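Local coordinates for uncharacterized protein (Listeria monocytogenes, PDB 3MAB) that is of unknown function but carries an all-helical domain of the TfoX C-terminal family, in the helix-hairpin-helix clan, consistent with a possible role in DNA-related processes, at residues 34-39 / 57-62; 38-43 / 80-85; 53-58 / 76-81. The protein carries 2 engineered substitutions. One frame throughout, in Å; residues are numbered along the deposited sequence.

Contact 1. Residues 34-39 / 57-62; sequences VGSKEA and ALEGAV
Side-chain torsions bring Ser36 and Glu59 together. The Ser36 hydroxyl stands between its own backbone N and carbonyl carbon (chi1 62°), which turns OG toward helix 52-63, while Glu59 carries CG anti to the backbone N and then bends at chi2 (63°). The bend swings the carboxylate back to the serine although the Glu59 CB itself does not head for helix 28-46. Ser36 OG donates to Glu59 OE1 over a short 2.6 Å, meeting the oxygen nearly along its C-O axis. A water donates to the same Glu59 OE1 and accepts from Ser36 N at 2.9 Å, so serine and carboxylate are joined twice, directly and through solvent. Glu59 OE2 is taken by Gln63, and the carboxylate is thereby held at both oxygens in a buried setting.

Beside this polar link the backbones come close: the CA atoms of Ser36 and Glu59 are 5.0 Å apart, and Ser36 CB lies 3.8 Å from Leu58 CB. Such closeness suits small residues on helix 28-46. Leu58 sends CD1 to the methyl of Ala39 (CB, 4.2 Å), and Val62 CG2 lies 4.2 Å from Ser36 N. Gly35, with a positive phi, sits at a kink where the amides of Ser36 and Lys37 lack bonds to the preceding turn; the Ser36 amide donates to the water instead.

The segment axes run antiparallel at 169° and approach to 8.4 Å, so the pair forms a close antiparallel packing of consecutive helices. Leu20 of helix 14-22 touches both Ala39 and Leu58, whereas Leu78 of helix 72-85 lies against Ser36 and Glu59, the latter also touched by Lys74 of that helix.

Contact 2. Residues 38-43 / 80-85; sequences EAFLRI and KFHQSL
In this all-helical domain the contact joins helix 28-46 to the C-terminal helix 72-85 by side-chain ends alone: the segment axes stay 12.1 Å apart, cross at -28°, and share no hydrogen bond. Phe40 and Leu41 reach across from one side, Phe81, His82 and Leu85 from the other. With CG turned away from its own amide nitrogen (chi1 -179°), Phe40 brings CZ to 3.7 Å from His82 CD2, at the edge of the imidazole. The two rings lie steeply to one another, planes at 78°, as an oblique aromatic pair. Leu85 CD1 fits at the edge of the Phe40 ring, 3.9 Å from CE2, the two side chains sliding past each other in opposite directions.

Leu41 works on two partners. Its CG meets the edge of the Phe81 ring at CZ (3.8 Å), while its CD2 presses on Leu85 CD1 at 3.5 Å, tighter than usual for two carbons. Leu85 CG in turn sits over one face of Phe81, offset toward the rim, so that Leu85 touches both phenyl rings.

Leu55 and Leu58 of helix 52-63 pack against Phe40, and Leu55 also reaches Phe81. Helix 52-63 thus packs against both segments, Met52 also touching His82; Lys37 of helix 28-46 lies against Phe81.

Contact 3. Residues 53-58 / 76-81; sequences SELYAL and IELKKF
Leu55 of helix 52-63 and Leu78 of helix 72-85 meet slantwise, each directed at the other helix, while Tyr56 and Phe81 add their ring edges. Leu55 CD2 lies 3.8 Å from Leu78 CB, and the same methyl touches the backbone at Leu78 O (3.5 Å). With CG trans to the amide nitrogen and chi2 at 54°, Leu55 directs CD2 also near the plane of the Phe81 ring, 3.8 Å from CD2 of that ring. One leucine branch therefore serves two residues a turn apart on helix 72-85.

Tyr56 leaves helix 52-63 at an angle to the partner, but its ring extends beside Leu78: Leu78 CD1 comes to the ring edge, in plane, 3.7 Å from Tyr56 CD1. Farther out, Tyr56 OH stands 4.4 Å from Lys79 CE, a loose approach to the aliphatic part of that chain. The segment axes, 10.3 Å apart and at 139°, are spaced widely enough for these branched and aromatic groups to lie between them.

Across the two segments there is no hydrogen bond or salt bridge. Adhesion here accordingly rests on apolar surface, buried at Leu55 and Leu78 and passing outward through Tyr56 toward the exposed Lys79.

The three contacts pair helices 28-46, 52-63 and 72-85 in every combination, so each helix serves two of them. Contact 1 is the buried one, with its centre about 4 Å from that of the chain, and it alone has a direct hydrogen bond across its segments. Contact 2 lies at the surface, contact 3 is partly buried, and both rely on apolar and aromatic side chains. The axes lie farther apart as burial falls, from contact 1 through contact 3 to contact 2. A salt bridge from Lys37 to Glu77 connects contacts 1 and 3, while Phe81 belongs to contacts 2 and 3 alike.

Contact 1. Residues 34-39 / 57-62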
ATOM      1  N   VAL B  34     -15.901   1.064   2.982  1.00 14.57           N
ATOM      2  CA  VAL B  34     -16.113   1.650   4.310  1.00 14.90           C
ATOM      3  C   VAL B  34     -15.069   2.684   4.708  1.00 13.31           C
ATOM      4  O   VAL B  34     -15.362   3.594   5.499  1.00 14.62           O
ATOM      5  CB  VAL B  34     -16.235   0.614   5.410  1.00 16.56           C
ATOM      6  CG1 VAL B  34     -17.377  -0.376   5.112  1.00 19.14           C
ATOM      7  CG2 VAL B  34     -14.976  -0.118   5.673  1.00 13.96           C
ATOM      8  N   GLY B  35     -13.876   2.572   4.156  1.00 11.53           N
ATOM      9  CA  GLY B  35     -12.811   3.482   4.487  1.00 12.02           C
ATOM     10  C   GLY B  35     -12.074   3.182   5.768  1.00 10.62           C
ATOM     11  O   GLY B  35     -12.492   2.344   6.604  1.00 10.08           O
ATOM     12  N   SER B  36     -10.950   3.883   5.963  1.00 11.05           N
ATOM     13  CA  SER B  36     -10.038   3.526   7.023  1.00 10.87           C
ATOM     14  C   SER B  36     -10.599   3.828   8.399  1.00  9.16           C
ATOM     15  O   SER B  36     -10.366   3.058   9.332  1.00  9.71           O
ATOM     16  CB  SER B  36      -8.696   4.184   6.864  1.00 10.81           C
ATOM     17  OG  SER B  36      -8.812   5.587   6.925  1.00 12.27           O
ATOM     18  N   LYS B  37     -11.296   4.954   8.574  1.00  8.90           N
ATOM     19  CA  LYS B  37     -11.771   5.313   9.906  1.00  8.70           C
ATOM     20  C   LYS B  37     -12.837   4.324  10.395  1.00  8.62           C
ATOM     21  O   LYS B  37     -12.798   3.858  11.537  1.00 10.21           O
ATOM     22  CB  LYS B  37     -12.308   6.730   9.944  1.00 10.70           C
ATOM     23  CG  LYS B  37     -11.195   7.790   9.763  1.00 12.15           C
ATOM     24  CD  LYS B  37     -11.869   9.179   9.862  1.00 18.02           C
ATOM     25  CE  LYS B  37     -10.891  10.299   9.551  1.00 22.59           C
ATOM     26  NZ  LYS B  37     -11.579  11.517   8.994  1.00 23.20           N
ATOM     27  N   GLU B  38     -13.790   4.008   9.520  1.00 11.04           N
ATOM     28  CA  GLU B  38     -14.825   3.030   9.898  1.00 10.01           C
ATOM     29  C   GLU B  38     -14.165   1.644  10.142  1.00 10.47           C
ATOM     30  O   GLU B  38     -14.479   0.980  11.104  1.00 10.95           O
ATOM     31  CB  GLU B  38     -15.903   2.899   8.844  1.00 11.01           C
ATOM     32  CG  GLU B  38     -16.912   1.823   9.281  1.00 17.64           C
ATOM     33  CD  GLU B  38     -18.144   1.681   8.454  1.00 20.12           C
ATOM     34  OE1 GLU B  38     -18.617   2.634   7.796  1.00 18.07           O
ATOM     35  OE2 GLU B  38     -18.702   0.541   8.465  1.00 23.37           O
ATOM     36  N   ALA B  39     -13.265   1.226   9.268  1.00  9.28           N
ATOM     37  CA  ALA B  39     -12.634  -0.090   9.441  1.00  9.21           C
ATOM     38  C   ALA B  39     -11.871  -0.132  10.773  1.00  8.49           C
ATOM     39  O   ALA B  39     -11.961  -1.091  11.540  1.00  9.77           O
ATOM     40  CB  ALA B  39     -11.747  -0.391   8.272  1.00 10.47           C
ATOM     41  N   ALA B  57      -1.981   2.129   8.393  1.00  9.49           N
ATOM     42  CA  ALA B  57      -1.943   0.986   7.483  1.00 10.32           C
ATOM     43  C   ALA B  57      -3.190   0.865   6.655  1.00  9.13           C
ATOM     44  O   ALA B  57      -3.143   0.647   5.446  1.00 10.20           O
ATOM     45  CB  ALA B  57      -1.711  -0.322   8.268  1.00 11.88           C
ATOM     46  N   LEU B  58      -4.331   1.062   7.293  1.00  9.23           N
ATOM     47  CA  LEU B  58      -5.610   0.948   6.654  1.00  8.68           C
ATOM     48  C   LEU B  58      -5.810   2.056   5.619  1.00  7.91           C
ATOM     49  O   LEU B  58      -6.285   1.806   4.512  1.00  9.91           O
ATOM     50  CB  LEU B  58      -6.753   0.963   7.663  1.00  8.68           C
ATOM     51  CG  LEU B  58      -6.822  -0.256   8.527  1.00  8.09           C
ATOM     52  CD1 LEU B  58      -7.815  -0.032   9.651  1.00 10.26           C
ATOM     53  CD2 LEU B  58      -7.263  -1.490   7.781  1.00 10.99           C
ATOM     54  N   GLU B  59      -5.440   3.306   5.952  1.00  8.48           N
ATOM     55  CA  GLU B  59      -5.582   4.392   4.979  1.00  9.00           C
ATOM     56  C   GLU B  59      -4.653   4.202   3.821  1.00 10.11           C
ATOM     57  O   GLU B  59      -5.029   4.421   2.667  1.00 10.33           O
ATOM     58  CB  GLU B  59      -5.342   5.767   5.625  1.00  9.78           C
ATOM     59  CG  GLU B  59      -5.485   6.956   4.722  1.00 10.99           C
ATOM     60  CD  GLU B  59      -6.872   7.149   4.150  1.00 13.34           C
ATOM     61  OE1 GLU B  59      -7.839   6.712   4.799  1.00 15.81           O
ATOM     62  OE2 GLU B  59      -7.030   7.802   3.091  1.00 14.68           O
ATOM     63  N   GLY B  60      -3.418   3.771   4.092  1.00  9.85           N
ATOM     64  CA  GLY B  60      -2.483   3.484   3.029  1.00 11.18           C
ATOM     65  C   GLY B  60      -3.038   2.355   2.139  1.00 11.15           C
ATOM     66  O   GLY B  60      -2.976   2.441   0.918  1.00 13.82           O
ATOM     67  N   ALA B  61      -3.618   1.342   2.730  1.00 11.03           N
ATOM     68  CA  ALA B  61      -4.235   0.265   1.925  1.00 11.45           C
ATOM     69  C   ALA B  61      -5.322   0.797   0.990  1.00 12.47           C
ATOM     70  O   ALA B  61      -5.349   0.461  -0.208  1.00 15.97           O
ATOM     71  CB  ALA B  61      -4.774  -0.847   2.839  1.00 11.89           C
ATOM     72  N   VAL B  62      -6.198   1.632   1.531  1.00 12.84           N
ATOM     73  CA  VAL B  62      -7.274   2.259   0.768  1.00 14.69           C
ATOM     74  C   VAL B  62      -6.735   3.070  -0.402  1.00 16.39           C
ATOM     75  O   VAL B  62      -7.275   3.018  -1.531  1.00 19.61           O
ATOM     76  CB  VAL B  62      -8.182   3.110   1.690  1.00 15.18           C
ATOM     77  CG1 VAL B  62      -9.161   3.979   0.879  1.00 20.93           C
ATOM     78  CG2 VAL B  62      -8.951   2.182   2.709  1.00 17.38           C
TER
HETATM   79  O   HOH W   1     -10.428   5.981   4.051  1.00 16.05           O

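Contact 2. Residues 38-43 / 80-85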
ATOM      1  N   GLU B  38     -13.790   4.008   9.520  1.00 11.04           N
ATOM      2  CA  GLU B  38     -14.825   3.030   9.898  1.00 10.01           C
ATOM      3  C   GLU B  38     -14.165   1.644  10.142  1.00 10.47           C
ATOM      4  O   GLU B  38     -14.479   0.980  11.104  1.00 10.95           O
ATOM      5  CB  GLU B  38     -15.903   2.899   8.844  1.00 11.01           C
ATOM      6  CG  GLU B  38     -16.912   1.823   9.281  1.00 17.64           C
ATOM      7  CD  GLU B  38     -18.144   1.681   8.454  1.00 20.12           C
ATOM      8  OE1 GLU B  38     -18.617   2.634   7.796  1.00 18.07           O
ATOM      9  OE2 GLU B  38     -18.702   0.541   8.465  1.00 23.37           O
ATOM     10  N   ALA B  39     -13.265   1.226   9.268  1.00  9.28           N
ATOM     11  CA  ALA B  39     -12.634  -0.090   9.441  1.00  9.21           C
ATOM     12  C   ALA B  39     -11.871  -0.132  10.773  1.00  8.49           C
ATOM     13  O   ALA B  39     -11.961  -1.091  11.540  1.00  9.77           O
ATOM     14  CB  ALA B  39     -11.747  -0.391   8.272  1.00 10.47           C
ATOM     15  N   PHE B  40     -11.152   0.936  11.063  1.00  7.16           N
ATOM     16  CA  PHE B  40     -10.422   1.043  12.321  1.00  8.29           C
ATOM     17  C   PHE B  40     -11.378   0.950  13.497  1.00  7.90           C
ATOM     18  O   PHE B  40     -11.097   0.219  14.428  1.00  9.35           O
ATOM     19  CB  PHE B  40      -9.600   2.329  12.420  1.00  9.49           C
ATOM     20  CG  PHE B  40      -8.842   2.446  13.676  1.00 10.13           C
ATOM     21  CD1 PHE B  40      -7.594   1.890  13.761  1.00  9.66           C
ATOM     22  CD2 PHE B  40      -9.346   3.077  14.800  1.00 11.07           C
ATOM     23  CE1 PHE B  40      -6.881   1.919  14.914  1.00 12.32           C
ATOM     24  CE2 PHE B  40      -8.584   3.108  15.972  1.00 13.97           C
ATOM     25  CZ  PHE B  40      -7.353   2.533  16.001  1.00 13.94           C
ATOM     26  N   LEU B  41     -12.505   1.668  13.469  1.00  9.29           N
ATOM     27  CA  LEU B  41     -13.443   1.660  14.588  1.00 10.23           C
ATOM     28  C   LEU B  41     -13.940   0.222  14.838  1.00 10.75           C
ATOM     29  O   LEU B  41     -14.166  -0.216  15.975  1.00 11.70           O
ATOM     30  CB  LEU B  41     -14.622   2.597  14.342  1.00 11.23           C
ATOM     31  CG  LEU B  41     -14.344   4.061  14.571  1.00 12.80           C
ATOM     32  CD1 LEU B  41     -15.536   4.844  14.161  1.00 14.58           C
ATOM     33  CD2 LEU B  41     -13.930   4.388  16.018  1.00 18.20           C
ATOM     34  N   ARG B  42     -14.211  -0.470  13.740  1.00  9.99           N
ATOM     35  CA  ARG B  42     -14.727  -1.837  13.843  1.00 11.59           C
ATOM     36  C   ARG B  42     -13.711  -2.782  14.526  1.00 12.15           C
ATOM     37  O   ARG B  42     -14.121  -3.630  15.288  1.00 14.92           O
ATOM     38  CB  ARG B  42     -15.206  -2.338  12.472  1.00 11.65           C
ATOM     39  CG  ARG B  42     -16.472  -1.638  12.148  1.00 14.17           C
ATOM     40  CD  ARG B  42     -17.014  -1.642  10.760  1.00 19.70           C
ATOM     41  NE  ARG B  42     -17.399  -2.964  10.356  1.00 22.45           N
ATOM     42  CZ  ARG B  42     -18.014  -3.278   9.213  1.00 22.77           C
ATOM     43  NH1 ARG B  42     -18.433  -2.363   8.370  1.00 21.16           N
ATOM     44  NH2 ARG B  42     -18.218  -4.556   8.918  1.00 21.92           N
ATOM     45  N   ILE B  43     -12.442  -2.650  14.193  1.00 10.66           N
ATOM     46  CA  ILE B  43     -11.426  -3.475  14.807  1.00 11.74           C
ATOM     47  C   ILE B  43     -11.141  -3.038  16.233  1.00 12.14           C
ATOM     48  O   ILE B  43     -10.915  -3.876  17.088  1.00 14.04           O
ATOM     49  CB  ILE B  43     -10.143  -3.642  13.947  1.00 11.91           C
ATOM     50  CG1 ILE B  43      -9.388  -2.373  13.631  1.00 15.87           C
ATOM     51  CG2 ILE B  43     -10.523  -4.277  12.602  1.00 14.29           C
ATOM     52  CD1 ILE B  43      -7.955  -2.659  12.901  1.00 17.44           C
ATOM     53  N   LYS B  80      -5.643  13.195  14.538  1.00 11.56           N
ATOM     54  CA  LYS B  80      -6.680  13.917  15.288  1.00 14.23           C
ATOM     55  C   LYS B  80      -7.806  12.950  15.638  1.00 13.34           C
ATOM     56  O   LYS B  80      -8.335  12.991  16.738  1.00 12.99           O
ATOM     57  CB  LYS B  80      -7.202  15.084  14.488  1.00 15.34           C
ATOM     58  CG  LYS B  80      -6.262  16.194  14.349  1.00 22.02           C
ATOM     59  CD  LYS B  80      -5.472  16.569  15.617  1.00 28.55           C
ATOM     60  CE  LYS B  80      -4.007  16.946  15.249  1.00 31.99           C
ATOM     61  NZ  LYS B  80      -3.275  15.853  14.501  1.00 28.85           N
ATOM     62  N   PHE B  81      -8.230  12.130  14.715  1.00 11.08           N
ATOM     63  CA  PHE B  81      -9.302  11.132  14.913  1.00 10.61           C
ATOM     64  C   PHE B  81      -8.890  10.159  15.997  1.00  9.72           C
ATOM     65  O   PHE B  81      -9.610   9.955  16.978  1.00 10.13           O
ATOM     66  CB  PHE B  81      -9.625  10.467  13.597  1.00 10.57           C
ATOM     67  CG  PHE B  81     -10.490   9.251  13.707  1.00 13.31           C
ATOM     68  CD1 PHE B  81     -11.826   9.332  14.109  1.00 18.17           C
ATOM     69  CD2 PHE B  81      -9.965   8.035  13.448  1.00 16.48           C
ATOM     70  CE1 PHE B  81     -12.599   8.198  14.187  1.00 16.87           C
ATOM     71  CE2 PHE B  81     -10.744   6.891  13.532  1.00 19.92           C
ATOM     72  CZ  PHE B  81     -12.051   7.001  13.888  1.00 17.94           C
ATOM     73  N   HIS B  82      -7.703   9.617  15.920  1.00  9.62           N
ATOM     74  CA  HIS B  82      -7.281   8.643  16.860  1.00 10.35           C
ATOM     75  C   HIS B  82      -7.167   9.239  18.259  1.00 11.09           C
ATOM     76  O   HIS B  82      -7.579   8.624  19.239  1.00 11.54           O
ATOM     77  CB  HIS B  82      -5.952   8.034  16.447  1.00 10.54           C
ATOM     78  CG  HIS B  82      -5.532   6.927  17.335  1.00 11.54           C
ATOM     79  ND1 HIS B  82      -4.535   7.081  18.273  1.00 15.61           N
ATOM     80  CD2 HIS B  82      -5.981   5.661  17.472  1.00 17.35           C
ATOM     81  CE1 HIS B  82      -4.385   5.945  18.945  1.00 15.30           C
ATOM     82  NE2 HIS B  82      -5.270   5.079  18.500  1.00 15.20           N
ATOM     83  N   GLN B  83      -6.611  10.423  18.356  1.00 10.55           N
ATOM     84  CA  GLN B  83      -6.487  11.100  19.643  1.00 11.16           C
ATOM     85  C   GLN B  83      -7.865  11.272  20.236  1.00 10.00           C
ATOM     86  O   GLN B  83      -8.050  11.048  21.449  1.00 11.86           O
ATOM     87  CB  GLN B  83      -5.802  12.450  19.512  1.00 12.39           C
ATOM     88  CG  GLN B  83      -4.315  12.353  19.298  1.00 15.65           C
ATOM     89  CD  GLN B  83      -3.673  13.678  18.846  1.00 23.93           C
ATOM     90  OE1 GLN B  83      -4.354  14.682  18.630  1.00 28.85           O
ATOM     91  NE2 GLN B  83      -2.340  13.681  18.722  1.00 31.41           N
ATOM     92  N   SER B  84      -8.850  11.690  19.457  1.00 10.92           N
ATOM     93  CA  SER B  84     -10.225  11.907  19.961  1.00 11.21           C
ATOM     94  C   SER B  84     -10.799  10.603  20.475  1.00 12.57           C
ATOM     95  O   SER B  84     -11.496  10.601  21.497  1.00 12.61           O
ATOM     96  CB  SER B  84     -11.098  12.492  18.851  1.00 13.01           C
ATOM     97  OG  SER B  84     -10.515  13.691  18.371  1.00 16.02           O
ATOM     98  N   LEU B  85     -10.523   9.485  19.804  1.00 12.75           N
ATOM     99  CA  LEU B  85     -11.084   8.208  20.224  1.00 14.04           C
ATOM    100  C   LEU B  85     -10.498   7.780  21.550  1.00 14.99           C
ATOM    101  O   LEU B  85     -11.184   7.136  22.379  1.00 16.53           O
ATOM    102  CB  LEU B  85     -10.702   7.140  19.219  1.00 15.13           C
ATOM    103  CG  LEU B  85     -11.517   7.120  17.976  1.00 18.10           C
ATOM    104  CD1 LEU B  85     -10.994   5.901  17.150  1.00 21.75           C
ATOM    105  CD2 LEU B  85     -12.984   7.000  18.264  1.00 21.18           C
TER

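Contact 3. Residues 53-58 / 76-81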
ATOM      1  N   SER B  53      -0.656   2.943  14.270  1.00 19.44           N
ATOM      2  CA  SER B  53      -0.070   2.085  13.263  1.00 20.18           C
ATOM      3  C   SER B  53      -1.075   1.410  12.380  1.00 16.62           C
ATOM      4  O   SER B  53      -0.941   1.471  11.142  1.00 16.38           O
ATOM      5  CB  SER B  53       0.818   1.027  13.927  1.00 21.21           C
ATOM      6  OG  SER B  53       1.715   1.696  14.788  1.00 29.70           O
ATOM      7  N   GLU B  54      -2.087   0.799  12.969  1.00 14.77           N
ATOM      8  CA  GLU B  54      -3.107   0.111  12.205  1.00 13.21           C
ATOM      9  C   GLU B  54      -3.948   1.123  11.362  1.00 10.80           C
ATOM     10  O   GLU B  54      -4.330   0.853  10.218  1.00 10.89           O
ATOM     11  CB  GLU B  54      -4.063  -0.688  13.090  1.00 14.27           C
ATOM     12  CG  GLU B  54      -3.609  -2.013  13.537  1.00 18.80           C
ATOM     13  CD  GLU B  54      -2.893  -1.998  14.847  1.00 23.47           C
ATOM     14  OE1 GLU B  54      -2.677  -3.103  15.352  1.00 30.57           O
ATOM     15  OE2 GLU B  54      -2.559  -0.925  15.374  1.00 25.03           O
ATOM     16  N   LEU B  55      -4.254   2.300  11.917  1.00  9.78           N
ATOM     17  CA  LEU B  55      -5.007   3.310  11.165  1.00  8.10           C
ATOM     18  C   LEU B  55      -4.283   3.818   9.947  1.00  9.87           C
ATOM     19  O   LEU B  55      -4.832   3.911   8.866  1.00  9.90           O
ATOM     20  CB  LEU B  55      -5.370   4.467  12.115  1.00  8.90           C
ATOM     21  CG  LEU B  55      -6.209   5.597  11.560  1.00  9.26           C
ATOM     22  CD1 LEU B  55      -7.517   5.093  10.910  1.00  9.72           C
ATOM     23  CD2 LEU B  55      -6.504   6.592  12.629  1.00 11.62           C
ATOM     24  N   TYR B  56      -3.018   4.162  10.109  1.00  9.47           N
ATOM     25  CA  TYR B  56      -2.189   4.496   8.968  1.00 10.24           C
ATOM     26  C   TYR B  56      -2.150   3.378   7.948  1.00  9.51           C
ATOM     27  O   TYR B  56      -2.237   3.656   6.727  1.00 10.22           O
ATOM     28  CB  TYR B  56      -0.764   4.833   9.426  1.00 12.70           C
ATOM     29  CG  TYR B  56      -0.484   6.213  10.012  1.00 15.80           C
ATOM     30  CD1 TYR B  56      -1.368   7.257   9.906  1.00 19.44           C
ATOM     31  CD2 TYR B  56       0.739   6.459  10.597  1.00 21.37           C
ATOM     32  CE1 TYR B  56      -1.087   8.525  10.470  1.00 21.15           C
ATOM     33  CE2 TYR B  56       1.009   7.743  11.163  1.00 20.09           C
ATOM     34  CZ  TYR B  56       0.095   8.723  11.050  1.00 19.12           C
ATOM     35  OH  TYR B  56       0.440   9.944  11.584  1.00 21.44           O
ATOM     36  N   ALA B  57      -1.981   2.129   8.393  1.00  9.49           N
ATOM     37  CA  ALA B  57      -1.943   0.986   7.483  1.00 10.32           C
ATOM     38  C   ALA B  57      -3.190   0.865   6.655  1.00  9.13           C
ATOM     39  O   ALA B  57      -3.143   0.647   5.446  1.00 10.20           O
ATOM     40  CB  ALA B  57      -1.711  -0.322   8.268  1.00 11.88           C
ATOM     41  N   LEU B  58      -4.331   1.062   7.293  1.00  9.23           N
ATOM     42  CA  LEU B  58      -5.610   0.948   6.654  1.00  8.68           C
ATOM     43  C   LEU B  58      -5.810   2.056   5.619  1.00  7.91           C
ATOM     44  O   LEU B  58      -6.285   1.806   4.512  1.00  9.91           O
ATOM     45  CB  LEU B  58      -6.753   0.963   7.663  1.00  8.68           C
ATOM     46  CG  LEU B  58      -6.822  -0.256   8.527  1.00  8.09           C
ATOM     47  CD1 LEU B  58      -7.815  -0.032   9.651  1.00 10.26           C
ATOM     48  CD2 LEU B  58      -7.263  -1.490   7.781  1.00 10.99           C
ATOM     49  N   ILE B  76      -2.155  13.923   9.650  1.00 11.61           N
ATOM     50  CA  ILE B  76      -2.658  14.763  10.727  1.00 12.76           C
ATOM     51  C   ILE B  76      -4.131  14.519  10.960  1.00 11.06           C
ATOM     52  O   ILE B  76      -4.585  14.473  12.106  1.00 12.18           O
ATOM     53  CB  ILE B  76      -2.270  16.250  10.496  1.00 12.49           C
ATOM     54  CG1 ILE B  76      -0.766  16.380  10.743  1.00 15.40           C
ATOM     55  CG2 ILE B  76      -3.099  17.186  11.412  1.00 15.78           C
ATOM     56  CD1 ILE B  76      -0.177  17.672  10.207  1.00 17.23           C
ATOM     57  N   GLU B  77      -4.925  14.361   9.911  1.00 11.03           N
ATOM     58  CA  GLU B  77      -6.342  14.058  10.022  1.00 11.86           C
ATOM     59  C   GLU B  77      -6.557  12.760  10.811  1.00 10.99           C
ATOM     60  O   GLU B  77      -7.426  12.664  11.728  1.00 11.29           O
ATOM     61  CB  GLU B  77      -6.939  13.975   8.610  1.00 13.20           C
ATOM     62  CG  GLU B  77      -8.399  13.540   8.576  1.00 17.55           C
ATOM     63  CD  GLU B  77      -8.903  13.238   7.197  1.00 19.46           C
ATOM     64  OE1 GLU B  77      -8.153  13.389   6.218  1.00 20.99           O
ATOM     65  OE2 GLU B  77     -10.091  12.875   7.097  1.00 25.33           O
ATOM     66  N   LEU B  78      -5.749  11.744  10.524  1.00 10.22           N
ATOM     67  CA  LEU B  78      -5.922  10.460  11.145  1.00  9.32           C
ATOM     68  C   LEU B  78      -5.502  10.559  12.599  1.00  9.80           C
ATOM     69  O   LEU B  78      -6.141   9.968  13.472  1.00  9.96           O
ATOM     70  CB  LEU B  78      -5.106   9.395  10.393  1.00 10.34           C
ATOM     71  CG  LEU B  78      -5.580   9.124   8.970  1.00  8.50           C
ATOM     72  CD1 LEU B  78      -4.584   8.222   8.288  1.00 11.58           C
ATOM     73  CD2 LEU B  78      -6.960   8.540   8.857  1.00 13.16           C
ATOM     74  N   LYS B  79      -4.419  11.264  12.871  1.00 10.61           N
ATOM     75  CA  LYS B  79      -3.963  11.462  14.263  1.00 11.91           C
ATOM     76  C   LYS B  79      -5.006  12.189  15.094  1.00 11.62           C
ATOM     77  O   LYS B  79      -5.254  11.803  16.267  1.00 12.00           O
ATOM     78  CB  LYS B  79      -2.658  12.243  14.284  1.00 13.53           C
ATOM     79  CG  LYS B  79      -2.112  12.341  15.644  1.00 21.71           C
ATOM     80  CD  LYS B  79      -0.745  13.028  15.707  1.00 27.88           C
ATOM     81  CE  LYS B  79       0.403  12.075  15.398  1.00 29.97           C
ATOM     82  NZ  LYS B  79       1.701  12.533  15.995  1.00 34.89           N
ATOM     83  N   LYS B  80      -5.643  13.195  14.538  1.00 11.56           N
ATOM     84  CA  LYS B  80      -6.680  13.917  15.288  1.00 14.23           C
ATOM     85  C   LYS B  80      -7.806  12.950  15.638  1.00 13.34           C
ATOM     86  O   LYS B  80      -8.335  12.991  16.738  1.00 12.99           O
ATOM     87  CB  LYS B  80      -7.202  15.084  14.488  1.00 15.34           C
ATOM     88  CG  LYS B  80      -6.262  16.194  14.349  1.00 22.02           C
ATOM     89  CD  LYS B  80      -5.472  16.569  15.617  1.00 28.55           C
ATOM     90  CE  LYS B  80      -4.007  16.946  15.249  1.00 31.99           C
ATOM     91  NZ  LYS B  80      -3.275  15.853  14.501  1.00 28.85           N
ATOM     92  N   PHE B  81      -8.230  12.130  14.715  1.00 11.08           N
ATOM     93  CA  PHE B  81      -9.302  11.132  14.913  1.00 10.61           C
ATOM     94  C   PHE B  81      -8.890  10.159  15.997  1.00  9.72           C
ATOM     95  O   PHE B  81      -9.610   9.955  16.978  1.00 10.13           O
ATOM     96  CB  PHE B  81      -9.625  10.467  13.597  1.00 10.57           C
ATOM     97  CG  PHE B  81     -10.490   9.251  13.707  1.00 13.31           C
ATOM     98  CD1 PHE B  81     -11.826   9.332  14.109  1.00 18.17           C
ATOM     99  CD2 PHE B  81      -9.965   8.035  13.448  1.00 16.48           C
ATOM    100  CE1 PHE B  81     -12.599   8.198  14.187  1.00 16.87           C
ATOM    101  CE2 PHE B  81     -10.744   6.891  13.532  1.00 19.92           C
ATOM    102  CZ  PHE B  81     -12.051   7.001  13.888  1.00 17.94           C
TER